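Local coordinates for envelopment polyprotein (Bovine Schmallenberg virus BH80/Germany/2011, PDB 7A56), which probably drives fusion of the viral envelope with the host membrane, as a class II fusion glycoprotein captured here in its postfusion conformation, at residues K138-S141 against P142-Q146. Sequence-based numbering, arbitrary orientation.
Sequences KCPS and PIPHQ
Pro140 and Ile143 face each other across a type VIb beta-turn, whose cis peptide between Ser141 and Pro142 folds the chain back locally, a short excursion from the loop joining strands 98-134 and 150-158, which then continues in its former direction. CA of Pro140 and CA of Ile143 lie 5.5 Å apart, and no hydrogen bond closes the turn. Apolar contacts do the bridging instead. In Ile143, CG1 stands beside the backbone N (chi1 -55°) and a second bend (chi2 -58°) brings CD1 back over the preceding residues, 4.2 Å from Cys139 CB and 4.3 Å from Pro140 CG. The same methyl makes a van der Waals contact with the carbonyl oxygen Pro140 O at 3.5 Å. The side chains of Pro140 and Pro144 cross at about a right angle, CG of Pro140 lying 3.9 Å from CD of Pro144. Tyr176 packs against both prolines and Ile143, while the Cys139-Cys174 disulfide ties the loop to the same strand, 172-183. The carbonyl of Pro140 bonds outward, to Arg297 of a second subunit. Beyond the turn, His145 ND1 donates to Ile143 O at 2.7 Å (N-H...O 158°), with the carbonyl oxygen at the ring edge, close to the imidazole plane.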
ATOM      1  N   LYS A 138      23.538 -50.116   3.536  1.00 37.42           N
ATOM      2  CA  LYS A 138      23.534 -48.670   3.569  1.00 36.07           C
ATOM      3  C   LYS A 138      22.144 -48.159   3.956  1.00 35.97           C
ATOM      4  O   LYS A 138      21.176 -48.921   4.049  1.00 35.44           O
ATOM      5  CB  LYS A 138      23.982 -48.105   2.215  1.00 41.65           C
ATOM      6  CG  LYS A 138      22.961 -48.298   1.148  1.00 47.36           C
ATOM      7  CD  LYS A 138      23.574 -48.683  -0.185  1.00 56.08           C
ATOM      8  CE  LYS A 138      24.472 -47.615  -0.735  1.00 62.48           C
ATOM      9  NZ  LYS A 138      23.712 -46.509  -1.420  1.00 71.03           N
ATOM     10  N   CYS A 139      22.086 -46.869   4.257  1.00 31.98           N
ATOM     11  CA  CYS A 139      20.824 -46.245   4.662  1.00 31.08           C
ATOM     12  C   CYS A 139      19.791 -46.447   3.553  1.00 35.45           C
ATOM     13  O   CYS A 139      20.143 -46.385   2.373  1.00 34.78           O
ATOM     14  CB  CYS A 139      21.053 -44.771   4.930  1.00 34.50           C
ATOM     15  SG  CYS A 139      22.033 -44.418   6.402  1.00 32.21           S
ATOM     16  N   PRO A 140      18.531 -46.743   3.890  1.00 38.45           N
ATOM     17  CA  PRO A 140      17.497 -46.898   2.846  1.00 40.72           C
ATOM     18  C   PRO A 140      17.225 -45.573   2.128  1.00 39.47           C
ATOM     19  O   PRO A 140      17.494 -44.496   2.660  1.00 38.73           O
ATOM     20  CB  PRO A 140      16.268 -47.364   3.636  1.00 40.32           C
ATOM     21  CG  PRO A 140      16.461 -46.731   5.023  1.00 38.64           C
ATOM     22  CD  PRO A 140      17.978 -46.919   5.246  1.00 37.83           C
ATOM     23  N   SER A 141      16.798 -45.682   0.863  1.00 44.54           N
ATOM     24  CA  SER A 141      16.400 -44.521   0.005  1.00 49.45           C
ATOM     25  C   SER A 141      14.945 -44.712  -0.395  1.00 49.43           C
ATOM     26  O   SER A 141      14.617 -45.707  -1.030  1.00 51.24           O
ATOM     27  CB  SER A 141      17.228 -44.397  -1.290  1.00 54.52           C
ATOM     28  OG  SER A 141      18.625 -44.485  -1.083  1.00 60.25           O
ATOM     29  N   PRO A 142      14.072 -43.822   0.029  1.00 46.68           N
ATOM     30  CA  PRO A 142      14.359 -42.717   0.937  1.00 44.92           C
ATOM     31  C   PRO A 142      14.399 -43.229   2.369  1.00 43.02           C
ATOM     32  O   PRO A 142      14.058 -44.388   2.608  1.00 44.73           O
ATOM     33  CB  PRO A 142      13.152 -41.818   0.751  1.00 44.02           C
ATOM     34  CG  PRO A 142      12.038 -42.848   0.616  1.00 45.33           C
ATOM     35  CD  PRO A 142      12.628 -43.906  -0.263  1.00 49.40           C
ATOM     36  N   ILE A 143      14.789 -42.362   3.296  1.00 40.57           N
ATOM     37  CA  ILE A 143      14.537 -42.644   4.710  1.00 39.61           C
ATOM     38  C   ILE A 143      13.025 -42.705   4.910  1.00 43.01           C
ATOM     39  O   ILE A 143      12.324 -41.718   4.596  1.00 39.62           O
ATOM     40  CB  ILE A 143      15.159 -41.535   5.592  1.00 36.11           C
ATOM     41  CG1 ILE A 143      16.671 -41.332   5.326  1.00 31.89           C
ATOM     42  CG2 ILE A 143      14.796 -41.729   7.074  1.00 35.26           C
ATOM     43  CD1 ILE A 143      17.561 -42.597   5.546  1.00 35.79           C
ATOM     44  N   PRO A 144      12.455 -43.793   5.436  1.00 46.62           N
ATOM     45  CA  PRO A 144      10.994 -43.821   5.629  1.00 48.89           C
ATOM     46  C   PRO A 144      10.499 -42.762   6.618  1.00 44.93           C
ATOM     47  O   PRO A 144      11.108 -42.501   7.663  1.00 43.46           O
ATOM     48  CB  PRO A 144      10.733 -45.242   6.143  1.00 53.04           C
ATOM     49  CG  PRO A 144      11.979 -45.695   6.666  1.00 53.35           C
ATOM     50  CD  PRO A 144      13.075 -45.048   5.864  1.00 51.10           C
ATOM     51  N   HIS A 145       9.362 -42.150   6.286  1.00 44.17           N
ATOM     52  CA  HIS A 145       8.837 -41.132   7.180  1.00 40.15           C
ATOM     53  C   HIS A 145       7.377 -40.851   6.842  1.00 43.64           C
ATOM     54  O   HIS A 145       6.923 -41.078   5.713  1.00 44.86           O
ATOM     55  CB  HIS A 145       9.642 -39.838   7.089  1.00 38.73           C
ATOM     56  CG  HIS A 145       9.693 -39.239   5.723  1.00 39.06           C
ATOM     57  ND1 HIS A 145      10.399 -39.810   4.684  1.00 39.23           N
ATOM     58  CD2 HIS A 145       9.174 -38.085   5.236  1.00 40.16           C
ATOM     59  CE1 HIS A 145      10.267 -39.055   3.605  1.00 42.34           C
ATOM     60  NE2 HIS A 145       9.544 -37.996   3.918  1.00 40.08           N
ATOM     61  N   GLN A 146       6.657 -40.366   7.844  1.00 42.79           N
ATOM     62  CA  GLN A 146       5.334 -39.787   7.616  1.00 46.27           C
ATOM     63  C   GLN A 146       5.413 -38.447   6.899  1.00 43.52           C
ATOM     64  O   GLN A 146       6.398 -37.701   6.968  1.00 40.58           O
ATOM     65  CB  GLN A 146       4.611 -39.622   8.941  1.00 49.54           C
ATOM     66  CG  GLN A 146       4.362 -40.966   9.624  1.00 55.21           C
ATOM     67  CD  GLN A 146       4.225 -40.842  11.130  1.00 59.66           C
ATOM     68  OE1 GLN A 146       5.220 -40.896  11.848  1.00 61.34           O
ATOM     69  NE2 GLN A 146       2.995 -40.663  11.613  1.00 61.99           N
TER